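Local coordinates for sugar ABC transporter (Sugar-binding protein) (Bacillus halodurans, PDB 4YO7) that binds myo-inositol between its two lobes and, as a family 2 solute-binding protein, probably delivers it to an ABC transporter for import, at residues N170-D175 / V202-T207; G147-Q152 / D306-Y311; D103-N108 / A125-I130; G44-G49 / P74-I79. One frame throughout, in Å; residues are numbered along the deposited sequence.

Contact 1 (N170-D175 / V202-T207)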
loop_
_atom_site.group_PDB
_atom_site.type_symbol
_atom_site.label_atom_id
_atom_site.label_comp_id
_atom_site.label_asym_id
_atom_site.label_seq_id
_atom_site.Cartn_x
_atom_site.Cartn_y
_atom_site.Cartn_z
ATOM N N ASN A 170 -4.583 25.676 -2.630
ATOM C CA ASN A 170 -5.374 24.834 -3.510
ATOM C C ASN A 170 -4.726 23.463 -3.636
ATOM O O ASN A 170 -3.564 23.369 -3.998
ATOM C CB ASN A 170 -5.491 25.474 -4.886
ATOM C CG ASN A 170 -6.377 26.706 -4.890
ATOM O OD1 ASN A 170 -7.067 27.002 -3.916
ATOM N ND2 ASN A 170 -6.390 27.405 -6.012
ATOM N N ILE A 171 -5.477 22.423 -3.308
ATOM C CA ILE A 171 -4.938 21.073 -3.245
ATOM C C ILE A 171 -5.457 20.261 -4.424
ATOM O O ILE A 171 -6.650 20.294 -4.714
ATOM C CB ILE A 171 -5.333 20.391 -1.928
ATOM C CG1 ILE A 171 -5.030 21.303 -0.729
ATOM C CG2 ILE A 171 -4.624 19.056 -1.801
ATOM C CD1 ILE A 171 -3.578 21.701 -0.616
ATOM N N ALA A 172 -4.561 19.535 -5.100
ATOM C CA ALA A 172 -4.925 18.547 -6.113
ATOM C C ALA A 172 -4.605 17.167 -5.543
ATOM O O ALA A 172 -3.462 16.907 -5.166
ATOM C CB ALA A 172 -4.151 18.796 -7.406
ATOM N N ILE A 173 -5.624 16.317 -5.432
ATOM C CA ILE A 173 -5.468 14.980 -4.870
ATOM C C ILE A 173 -5.434 13.938 -5.974
ATOM O O ILE A 173 -6.354 13.884 -6.798
ATOM C CB ILE A 173 -6.619 14.632 -3.889
ATOM C CG1 ILE A 173 -6.540 15.527 -2.647
ATOM C CG2 ILE A 173 -6.549 13.162 -3.460
ATOM C CD1 ILE A 173 -7.693 15.343 -1.680
HETATM N N MSE A 174 -4.377 13.125 -5.993
HETATM C CA MSE A 174 -4.295 11.965 -6.889
HETATM C C MSE A 174 -4.738 10.713 -6.155
HETATM O O MSE A 174 -4.034 10.182 -5.299
HETATM C CB MSE A 174 -2.881 11.768 -7.449
HETATM C CG MSE A 174 -2.437 12.923 -8.275
HETATM SE SE MSE A 174 -0.747 12.468 -9.173
HETATM C CE MSE A 174 -0.818 13.846 -10.542
ATOM N N ASP A 175 -5.938 10.270 -6.502
ATOM C CA ASP A 175 -6.452 8.972 -6.069
ATOM C C ASP A 175 -5.663 7.836 -6.678
ATOM O O ASP A 175 -5.257 7.870 -7.863
ATOM C CB ASP A 175 -7.938 8.772 -6.454
ATOM C CG ASP A 175 -8.920 9.424 -5.502
ATOM O OD1 ASP A 175 -8.767 9.342 -4.249
ATOM O OD2 ASP A 175 -9.916 9.986 -6.027
ATOM N N VAL A 202 -9.851 21.526 -1.888
ATOM C CA VAL A 202 -9.595 20.579 -2.971
ATOM C C VAL A 202 -10.113 21.187 -4.265
ATOM O O VAL A 202 -11.320 21.433 -4.409
ATOM C CB VAL A 202 -10.259 19.213 -2.710
ATOM C CG1 VAL A 202 -10.032 18.255 -3.900
ATOM C CG2 VAL A 202 -9.728 18.590 -1.406
ATOM N N VAL A 203 -9.206 21.463 -5.199
ATOM C CA VAL A 203 -9.600 22.051 -6.476
ATOM C C VAL A 203 -9.593 21.040 -7.626
ATOM O O VAL A 203 -10.250 21.263 -8.638
ATOM C CB VAL A 203 -8.696 23.251 -6.878
ATOM C CG1 VAL A 203 -8.846 24.380 -5.856
ATOM C CG2 VAL A 203 -7.230 22.842 -7.032
ATOM N N LEU A 204 -8.867 19.938 -7.456
ATOM C CA LEU A 204 -8.775 18.890 -8.469
ATOM C C LEU A 204 -8.685 17.565 -7.741
ATOM O O LEU A 204 -8.030 17.467 -6.701
ATOM C CB LEU A 204 -7.554 19.071 -9.366
ATOM C CG LEU A 204 -7.566 20.283 -10.288
ATOM C CD1 LEU A 204 -6.163 20.568 -10.786
ATOM C CD2 LEU A 204 -8.518 20.098 -11.456
ATOM N N GLN A 205 -9.348 16.553 -8.287
ATOM C CA GLN A 205 -9.249 15.207 -7.744
ATOM C C GLN A 205 -9.445 14.239 -8.891
ATOM O O GLN A 205 -10.466 14.275 -9.571
ATOM C CB GLN A 205 -10.291 14.949 -6.664
ATOM C CG GLN A 205 -10.124 13.592 -6.026
ATOM C CD GLN A 205 -11.147 13.311 -4.946
ATOM O OE1 GLN A 205 -11.866 14.210 -4.486
ATOM N NE2 GLN A 205 -11.230 12.050 -4.538
ATOM N N GLY A 206 -8.456 13.384 -9.100
ATOM C CA GLY A 206 -8.522 12.401 -10.147
ATOM C C GLY A 206 -7.658 11.212 -9.812
ATOM O O GLY A 206 -6.794 11.310 -8.954
ATOM N N THR A 207 -7.869 10.106 -10.515
ATOM C CA THR A 207 -7.091 8.888 -10.263
ATOM C C THR A 207 -5.961 8.694 -11.277
ATOM O O THR A 207 -6.128 8.865 -12.501
ATOM C CB THR A 207 -7.988 7.650 -10.252
ATOM O OG1 THR A 207 -7.211 6.474 -9.998
ATOM C CG2 THR A 207 -8.712 7.482 -11.559
#
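With its CG opposite the backbone N (chi1 -176°) and the rest of the chain extended, Q205 sends its amide along the strand to D175, whose CG stands beside its own backbone N. NE2 of Q205 gives a nearly straight bond of 2.9 Å to OD2 of D175, on the syn side of the carboxylate and 24° out of its plane. The two flat groups are turned 60° against each other. Both ends have further partners: OD1 of D175 takes bonds from T187 and Q183, and OE1 of Q205 meets K191, so the pair is held at both ends, and bonds at both carboxylate oxygens probably limit its rotation.

At the other end, CG1 of V203 sits 3.5 Å from CG of N170, the two side chains crossing at about a right angle; ND2 of N170 is taken by the carbonyl of E228. On the face that carries Q205, CD1 of I173 touches CG2 of V202 at 3.8 Å. The strands run parallel, and the register slips by one between I171 and A172, a beta bulge, where the I171 carbonyl accepts from V203 N at 2.9 Å.

In the fold this is the 169-175/200-207 pair of a beta-alpha-beta unit. Helix 181-195 covers the face of I173 and Q205, W222 of helix 212-224 covers A172 and L204, and strand 231-234 flanks 169-175 on its far edge.

Contact 2 (G147-Q152 / D306-Y311); sequences GSESIQ and DAMIPY
S148 lies over one face of the Y311 ring, its CB 3.9 Å from the centroid in a CH-pi contact, while E149 O comes up at the edge, 3.2 Å from CE2 of Y311. The S148 hydroxyl turns away from the ring, its OG donating to I309 O at 2.7 Å.

Q152 reaches back from the first turn of its helix, CG anti to the backbone N (chi1 167°), with its amide plane almost perpendicular to the ring. Its OE1 accepts from Y311 N at 3.1 Å, the donor standing above the carbonyl plane, and also receives a water that links E149 N and I309 O. A leucine here would probably leave Y311 N without this acceptor and that water one partner short. A second water joins Y311 OH to S150 OG and S148 O; S150 OG also bonds E181. Selenomethionine M308 folds its CE back to 3.6 Å from E149 N.

Parallel strand pairing, with I309 N to G147 O at 2.8 Å, leads into this cluster. Y311 OH also bonds R186 of the inositol pocket. After strands 144-147 and 307-308 the chain enters the other lobe through two adjacent linkers, consistent with the hinge of periplasmic binding proteins.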
loop_
_atom_site.group_PDB
_atom_site.type_symbol
_atom_site.label_atom_id
_atom_site.label_comp_id
_atom_site.label_asym_id
_atom_site.label_seq_id
_atom_site.Cartn_x
_atom_site.Cartn_y
_atom_site.Cartn_z
ATOM N N GLY A 147 -0.765 -5.414 8.226
ATOM C CA GLY A 147 -0.691 -4.239 7.377
ATOM C C GLY A 147 -0.700 -2.975 8.191
ATOM O O GLY A 147 -0.351 -2.986 9.352
ATOM N N SER A 148 -1.106 -1.877 7.557
ATOM C CA SER A 148 -1.070 -0.574 8.181
ATOM C C SER A 148 -2.380 0.144 7.927
ATOM O O SER A 148 -3.066 -0.119 6.945
ATOM C CB SER A 148 0.101 0.226 7.634
ATOM O OG SER A 148 1.319 -0.433 7.927
ATOM N N GLU A 149 -2.719 1.063 8.812
ATOM C CA GLU A 149 -4.039 1.690 8.788
ATOM C C GLU A 149 -4.069 2.874 7.819
ATOM O O GLU A 149 -3.496 3.926 8.094
ATOM C CB GLU A 149 -4.406 2.150 10.194
ATOM C CG GLU A 149 -5.784 2.787 10.289
ATOM C CD GLU A 149 -6.898 1.756 10.202
ATOM O OE1 GLU A 149 -6.831 0.739 10.937
ATOM O OE2 GLU A 149 -7.841 1.962 9.401
ATOM N N SER A 150 -4.735 2.688 6.688
ATOM C CA SER A 150 -4.627 3.617 5.585
ATOM C C SER A 150 -4.962 5.057 5.922
ATOM O O SER A 150 -4.248 5.967 5.490
ATOM C CB SER A 150 -5.543 3.150 4.452
ATOM O OG SER A 150 -5.107 1.902 3.969
ATOM N N ILE A 151 -6.039 5.281 6.672
ATOM C CA ILE A 151 -6.441 6.662 6.926
ATOM C C ILE A 151 -5.348 7.410 7.695
ATOM O O ILE A 151 -5.197 8.622 7.498
ATOM C CB ILE A 151 -7.773 6.756 7.681
ATOM C CG1 ILE A 151 -8.282 8.196 7.657
ATOM C CG2 ILE A 151 -7.640 6.212 9.074
ATOM C CD1 ILE A 151 -9.691 8.371 8.091
ATOM N N GLN A 152 -4.579 6.687 8.522
ATOM C CA GLN A 152 -3.470 7.269 9.296
ATOM C C GLN A 152 -2.431 7.868 8.333
ATOM O O GLN A 152 -1.901 8.968 8.577
ATOM C CB GLN A 152 -2.821 6.211 10.234
ATOM C CG GLN A 152 -1.454 6.612 10.876
ATOM C CD GLN A 152 -0.805 5.536 11.818
ATOM O OE1 GLN A 152 -0.372 4.446 11.391
ATOM N NE2 GLN A 152 -0.701 5.883 13.098
ATOM N N ASP A 306 -3.850 -10.085 14.699
ATOM C CA ASP A 306 -3.463 -9.027 13.756
ATOM C C ASP A 306 -2.116 -8.412 14.102
ATOM O O ASP A 306 -1.712 -8.357 15.266
ATOM C CB ASP A 306 -4.480 -7.912 13.744
ATOM C CG ASP A 306 -5.860 -8.347 13.275
ATOM O OD1 ASP A 306 -6.019 -9.450 12.719
ATOM O OD2 ASP A 306 -6.787 -7.528 13.439
ATOM N N ALA A 307 -1.446 -7.886 13.089
ATOM C CA ALA A 307 -0.271 -7.057 13.288
ATOM C C ALA A 307 -0.448 -5.762 12.520
ATOM O O ALA A 307 -0.375 -5.751 11.303
ATOM C CB ALA A 307 0.955 -7.788 12.838
HETATM N N MSE A 308 -0.711 -4.683 13.249
HETATM C CA MSE A 308 -0.876 -3.356 12.664
HETATM C C MSE A 308 0.415 -2.599 12.828
HETATM O O MSE A 308 0.786 -2.235 13.941
HETATM C CB MSE A 308 -1.988 -2.571 13.344
HETATM C CG MSE A 308 -3.324 -3.198 13.323
HETATM SE SE MSE A 308 -3.903 -3.510 11.490
HETATM C CE MSE A 308 -3.566 -1.844 10.692
ATOM N N ILE A 309 1.100 -2.361 11.723
ATOM C CA ILE A 309 2.388 -1.707 11.767
ATOM C C ILE A 309 2.188 -0.220 11.479
ATOM O O ILE A 309 1.496 0.131 10.523
ATOM C CB ILE A 309 3.350 -2.340 10.747
ATOM C CG1 ILE A 309 3.413 -3.858 10.989
ATOM C CG2 ILE A 309 4.722 -1.678 10.846
ATOM C CD1 ILE A 309 4.180 -4.650 9.938
ATOM N N PRO A 310 2.781 0.662 12.307
ATOM C CA PRO A 310 2.507 2.086 12.110
ATOM C C PRO A 310 3.085 2.648 10.827
ATOM O O PRO A 310 4.136 2.225 10.371
ATOM C CB PRO A 310 3.187 2.760 13.307
ATOM C CG PRO A 310 3.423 1.696 14.287
ATOM C CD PRO A 310 3.577 0.416 13.526
ATOM N N TYR A 311 2.356 3.586 10.245
ATOM C CA TYR A 311 2.901 4.505 9.270
ATOM C C TYR A 311 3.761 5.567 9.986
ATOM O O TYR A 311 3.468 5.912 11.136
ATOM C CB TYR A 311 1.780 5.202 8.516
ATOM C CG TYR A 311 1.114 4.449 7.392
ATOM C CD1 TYR A 311 1.746 4.303 6.166
ATOM C CD2 TYR A 311 -0.170 3.966 7.526
ATOM C CE1 TYR A 311 1.121 3.682 5.105
ATOM C CE2 TYR A 311 -0.807 3.325 6.471
ATOM C CZ TYR A 311 -0.145 3.201 5.259
ATOM O OH TYR A 311 -0.762 2.602 4.196
HETATM O O HOH W 1 -2.685 0.886 4.074
HETATM O O HOH W 2 3.912 0.756 7.934
HETATM O O HOH W 3 -0.970 1.403 11.031
#

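Contact 3 (D103-N108 / A125-I130); sequences DAIIVN and AGIPII
A classic beta-alpha-beta crossover ends here: strand 104-107 leads through helix 112-125 into strand 129-132, which lies parallel beside it. I105 is bonded at both its backbone polar atoms, its N to P128 O at 3.0 Å and its O to I130 N at 2.8 Å, the latter almost perfectly straight at 175°. V107 N donates to I130 O at 3.0 Å, carrying the ladder on toward A132.

Before the pairing starts, the P128 ring packs against the chain, CD 3.4 Å from D103 O. I127 arrives just after the helix, whose end is closed by a Schellman motif at G126 with positive phi. CG2 of I127, anti to the backbone N (chi1 -61° for CG1), turns toward the first strand and reaches A104 CA at 3.9 Å and I105 CD1 at 4.1 Å, the two isoleucines meeting at a slant. Further along the same face, CD1 of I129 comes to 4.0 Å from CG2 of V107. I106 and I130 meet on the reverse face, CG1 to CB.

The pair is buried in the sheet. V122 of helix 112-125 and F97 of helix 87-100 cover the face of I105 and I129, helix 284-299 covers I106 and I130, and strand 46-52 continues the sheet beyond 104-107.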
loop_
_atom_site.group_PDB
_atom_site.type_symbol
_atom_site.label_atom_id
_atom_site.label_comp_id
_atom_site.label_asym_id
_atom_site.label_seq_id
_atom_site.Cartn_x
_atom_site.Cartn_y
_atom_site.Cartn_z
ATOM N N ASP A 103 -1.641 -25.626 4.373
ATOM C CA ASP A 103 -1.789 -25.432 5.811
ATOM C C ASP A 103 -2.150 -24.009 6.204
ATOM O O ASP A 103 -2.727 -23.790 7.273
ATOM C CB ASP A 103 -0.502 -25.879 6.495
ATOM C CG ASP A 103 -0.241 -27.341 6.291
ATOM O OD1 ASP A 103 -0.847 -28.160 7.030
ATOM O OD2 ASP A 103 0.554 -27.673 5.382
ATOM N N ALA A 104 -1.849 -23.059 5.332
ATOM C CA ALA A 104 -2.292 -21.676 5.496
ATOM C C ALA A 104 -2.176 -20.963 4.172
ATOM O O ALA A 104 -1.406 -21.362 3.303
ATOM C CB ALA A 104 -1.488 -20.935 6.563
ATOM N N ILE A 105 -2.966 -19.897 4.037
ATOM C CA ILE A 105 -2.997 -19.072 2.833
ATOM C C ILE A 105 -2.737 -17.623 3.222
ATOM O O ILE A 105 -3.271 -17.146 4.203
ATOM C CB ILE A 105 -4.335 -19.198 2.109
ATOM C CG1 ILE A 105 -4.462 -20.627 1.573
ATOM C CG2 ILE A 105 -4.457 -18.183 0.979
ATOM C CD1 ILE A 105 -5.837 -20.978 1.043
ATOM N N ILE A 106 -1.896 -16.960 2.436
ATOM C CA ILE A 106 -1.686 -15.511 2.529
ATOM C C ILE A 106 -2.227 -14.899 1.245
ATOM O O ILE A 106 -1.797 -15.278 0.149
ATOM C CB ILE A 106 -0.196 -15.111 2.697
ATOM C CG1 ILE A 106 0.410 -15.769 3.935
ATOM C CG2 ILE A 106 -0.066 -13.577 2.759
ATOM C CD1 ILE A 106 1.923 -15.596 4.030
ATOM N N VAL A 107 -3.167 -13.957 1.388
ATOM C CA VAL A 107 -3.693 -13.182 0.254
ATOM C C VAL A 107 -3.512 -11.681 0.449
ATOM O O VAL A 107 -3.791 -11.142 1.509
ATOM C CB VAL A 107 -5.198 -13.437 0.023
ATOM C CG1 VAL A 107 -5.774 -12.519 -1.063
ATOM C CG2 VAL A 107 -5.423 -14.875 -0.363
ATOM N N ASN A 108 -3.033 -11.040 -0.608
ATOM C CA ASN A 108 -3.053 -9.587 -0.796
ATOM C C ASN A 108 -4.156 -9.259 -1.865
ATOM O O ASN A 108 -3.929 -9.482 -3.044
ATOM C CB ASN A 108 -1.633 -9.185 -1.219
ATOM C CG ASN A 108 -1.516 -7.777 -1.690
ATOM O OD1 ASN A 108 -1.240 -7.541 -2.852
ATOM N ND2 ASN A 108 -1.647 -6.814 -0.769
ATOM N N ALA A 125 -13.384 -23.897 3.901
ATOM C CA ALA A 125 -12.430 -24.997 3.735
ATOM C C ALA A 125 -11.709 -25.346 5.027
ATOM O O ALA A 125 -11.029 -26.359 5.103
ATOM C CB ALA A 125 -11.404 -24.653 2.639
ATOM N N GLY A 126 -11.825 -24.481 6.032
ATOM C CA GLY A 126 -11.200 -24.709 7.316
ATOM C C GLY A 126 -9.701 -24.473 7.300
ATOM O O GLY A 126 -8.972 -25.075 8.079
ATOM N N ILE A 127 -9.238 -23.601 6.406
ATOM C CA ILE A 127 -7.809 -23.289 6.266
ATOM C C ILE A 127 -7.587 -21.858 6.764
ATOM O O ILE A 127 -8.341 -20.971 6.432
ATOM C CB ILE A 127 -7.343 -23.431 4.796
ATOM C CG1 ILE A 127 -7.553 -24.870 4.299
ATOM C CG2 ILE A 127 -5.881 -23.015 4.617
ATOM C CD1 ILE A 127 -7.261 -25.064 2.805
ATOM N N PRO A 128 -6.577 -21.633 7.609
ATOM C CA PRO A 128 -6.319 -20.236 8.008
ATOM C C PRO A 128 -5.972 -19.326 6.839
ATOM O O PRO A 128 -5.223 -19.699 5.947
ATOM C CB PRO A 128 -5.125 -20.333 8.958
ATOM C CG PRO A 128 -4.939 -21.768 9.275
ATOM C CD PRO A 128 -5.703 -22.602 8.301
ATOM N N ILE A 129 -6.496 -18.109 6.869
ATOM C CA ILE A 129 -6.193 -17.132 5.825
ATOM C C ILE A 129 -5.724 -15.814 6.454
ATOM O O ILE A 129 -6.418 -15.186 7.283
ATOM C CB ILE A 129 -7.386 -16.911 4.905
ATOM C CG1 ILE A 129 -7.010 -15.838 3.846
ATOM C CG2 ILE A 129 -8.667 -16.596 5.673
ATOM C CD1 ILE A 129 -7.824 -15.870 2.652
ATOM N N ILE A 130 -4.520 -15.440 6.059
ATOM C CA ILE A 130 -3.873 -14.231 6.522
ATOM C C ILE A 130 -4.021 -13.211 5.404
ATOM O O ILE A 130 -3.649 -13.489 4.272
ATOM C CB ILE A 130 -2.362 -14.451 6.815
ATOM C CG1 ILE A 130 -2.098 -15.590 7.836
ATOM C CG2 ILE A 130 -1.681 -13.136 7.242
ATOM C CD1 ILE A 130 -3.116 -15.834 8.909
#

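Contact 4 (G44-G49 / P74-I79)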
loop_
_atom_site.group_PDB
_atom_site.type_symbol
_atom_site.label_atom_id
_atom_site.label_comp_id
_atom_site.label_asym_id
_atom_site.label_seq_id
_atom_site.Cartn_x
_atom_site.Cartn_y
_atom_site.Cartn_z
ATOM N N GLY A 44 4.529 -34.524 7.928
ATOM C CA GLY A 44 4.537 -34.088 6.543
ATOM C C GLY A 44 5.095 -32.681 6.441
ATOM O O GLY A 44 4.918 -31.885 7.368
ATOM N N GLN A 45 5.806 -32.380 5.354
ATOM C CA GLN A 45 6.143 -30.994 5.037
ATOM C C GLN A 45 4.862 -30.196 5.007
ATOM O O GLN A 45 3.853 -30.663 4.490
ATOM C CB GLN A 45 6.836 -30.867 3.680
ATOM C CG GLN A 45 8.241 -31.316 3.647
ATOM C CD GLN A 45 9.136 -30.406 4.439
ATOM O OE1 GLN A 45 9.477 -30.713 5.573
ATOM N NE2 GLN A 45 9.527 -29.273 3.844
ATOM N N LYS A 46 4.901 -29.000 5.580
ATOM C CA LYS A 46 3.756 -28.098 5.544
ATOM C C LYS A 46 3.881 -27.172 4.333
ATOM O O LYS A 46 4.941 -27.030 3.771
ATOM C CB LYS A 46 3.654 -27.310 6.841
ATOM C CG LYS A 46 3.093 -28.166 7.975
ATOM C CD LYS A 46 2.880 -27.396 9.227
ATOM C CE LYS A 46 2.830 -28.325 10.440
ATOM N NZ LYS A 46 1.774 -29.335 10.301
ATOM N N VAL A 47 2.757 -26.610 3.906
ATOM C CA VAL A 47 2.723 -25.808 2.691
ATOM C C VAL A 47 1.935 -24.556 2.970
ATOM O O VAL A 47 0.850 -24.624 3.520
ATOM C CB VAL A 47 2.068 -26.569 1.507
ATOM C CG1 VAL A 47 2.103 -25.733 0.222
ATOM C CG2 VAL A 47 2.776 -27.909 1.277
ATOM N N ILE A 48 2.471 -23.421 2.546
ATOM C CA ILE A 48 1.744 -22.168 2.586
ATOM C C ILE A 48 1.588 -21.640 1.172
ATOM O O ILE A 48 2.564 -21.540 0.443
ATOM C CB ILE A 48 2.442 -21.143 3.484
ATOM C CG1 ILE A 48 2.303 -21.589 4.941
ATOM C CG2 ILE A 48 1.837 -19.743 3.319
ATOM C CD1 ILE A 48 3.109 -20.784 5.946
ATOM N N GLY A 49 0.350 -21.290 0.814
ATOM C CA GLY A 49 0.069 -20.709 -0.486
ATOM C C GLY A 49 -0.059 -19.203 -0.348
ATOM O O GLY A 49 -0.759 -18.738 0.516
ATOM N N PRO A 74 12.482 -24.590 7.096
ATOM C CA PRO A 74 12.808 -25.672 6.167
ATOM C C PRO A 74 11.771 -26.782 6.174
ATOM O O PRO A 74 11.770 -27.606 5.274
ATOM C CB PRO A 74 14.176 -26.160 6.663
ATOM C CG PRO A 74 14.248 -25.755 8.079
ATOM C CD PRO A 74 13.434 -24.505 8.217
ATOM N N ASP A 75 10.897 -26.780 7.167
ATOM C CA ASP A 75 9.798 -27.735 7.235
ATOM C C ASP A 75 8.558 -27.244 6.478
ATOM O O ASP A 75 7.526 -27.903 6.497
ATOM C CB ASP A 75 9.438 -28.033 8.700
ATOM C CG ASP A 75 9.198 -26.775 9.540
ATOM O OD1 ASP A 75 9.806 -25.698 9.286
ATOM O OD2 ASP A 75 8.400 -26.880 10.498
ATOM N N PHE A 76 8.680 -26.105 5.805
ATOM C CA PHE A 76 7.608 -25.549 4.991
ATOM C C PHE A 76 8.015 -25.424 3.548
ATOM O O PHE A 76 9.173 -25.116 3.246
ATOM C CB PHE A 76 7.207 -24.169 5.464
ATOM C CG PHE A 76 6.312 -24.176 6.645
ATOM C CD1 PHE A 76 6.797 -24.477 7.900
ATOM C CD2 PHE A 76 4.969 -23.894 6.501
ATOM C CE1 PHE A 76 5.950 -24.475 8.999
ATOM C CE2 PHE A 76 4.139 -23.879 7.589
ATOM C CZ PHE A 76 4.631 -24.187 8.838
ATOM N N GLU A 77 7.049 -25.639 2.663
ATOM C CA GLU A 77 7.158 -25.225 1.273
ATOM C C GLU A 77 6.262 -24.013 1.068
ATOM O O GLU A 77 5.163 -23.988 1.586
ATOM C CB GLU A 77 6.710 -26.337 0.325
ATOM C CG GLU A 77 7.296 -27.683 0.648
ATOM C CD GLU A 77 8.807 -27.718 0.479
ATOM O OE1 GLU A 77 9.330 -26.932 -0.339
ATOM O OE2 GLU A 77 9.469 -28.531 1.165
ATOM N N PHE A 78 6.723 -23.033 0.308
ATOM C CA PHE A 78 5.872 -21.877 -0.029
ATOM C C PHE A 78 5.568 -21.821 -1.516
ATOM O O PHE A 78 6.438 -22.071 -2.343
ATOM C CB PHE A 78 6.540 -20.568 0.406
ATOM C CG PHE A 78 6.592 -20.392 1.894
ATOM C CD1 PHE A 78 7.484 -21.114 2.657
ATOM C CD2 PHE A 78 5.737 -19.516 2.527
ATOM C CE1 PHE A 78 7.521 -20.957 4.021
ATOM C CE2 PHE A 78 5.782 -19.359 3.896
ATOM C CZ PHE A 78 6.671 -20.073 4.630
ATOM N N ILE A 79 4.319 -21.513 -1.860
ATOM C CA ILE A 79 3.933 -21.286 -3.249
ATOM C C ILE A 79 3.666 -19.806 -3.388
ATOM O O ILE A 79 2.681 -19.310 -2.862
ATOM C CB ILE A 79 2.677 -22.073 -3.658
ATOM C CG1 ILE A 79 2.884 -23.574 -3.423
ATOM C CG2 ILE A 79 2.347 -21.831 -5.123
ATOM C CD1 ILE A 79 1.588 -24.350 -3.457
#
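I48, with the most surface buried here, fits its branched side chain against two phenylalanines of the next strand. Its CD1 lies 3.7 Å from CE2 of F76 and equally close to CE2 of F78; it crosses F76 at a slant, but runs alongside F78, pointing the same way.

F76 has a second neighbour. CB of K46 lies over one face of its ring, 3.7 Å from the centroid, a CH-pi contact, and CD of the same lysine continues across to CZ. An alanine in place of F76 would probably open a gap between K46 and I48, taking away the ring surface on which both aliphatic chains rest.

Q45 works at the strand entrance. CG stands beside the backbone N (chi1 -75°) and the chain bends again at chi2, folding the amide over the second segment. Its NE2 gives two bonds close to the amide plane, one of 3.1 Å to P74 O and one of 2.8 Å to OE2 of E77, met on the anti side of the carboxylate. The two planar groups are turned 59° apart. On this side V47 CG1 also meets I79 CD1 at 4.0 Å.

Between them the backbones form a regular parallel ladder, with E77 N bonded to K46 O at 2.8 Å among its rungs and the short strands 21° apart. They form the pair at one edge of the six-stranded sheet, 76-82 being outermost: helix 284-299 packs on I48 and F76, helix 87-100 touches I79, and strand 104-107 lies on the other edge of 46-52.

In the fold
Contacts 4 and 3 lie in, and contact 2 reaches, the six-stranded parallel sheet of one lobe, whereas contact 1 lies in the four-stranded sheet of the other. Contacts 4 and 3 follow each other along the chain and touch, their centres about 13 Å apart, because strands 46-52 and 104-107 are neighbours: D103 N meets V47 O at 2.8 Å. Contact 2, about 20 Å from contact 3 between centres, pairs segments 154 residues apart, between which lie most of the second lobe, contact 1, and helix 284-299 back on the first. Contact 1 is about 45 Å from contact 4, centre to centre. Contact 2 lies in the interlobe linkers, consistent with a hinge for closing on the inositol.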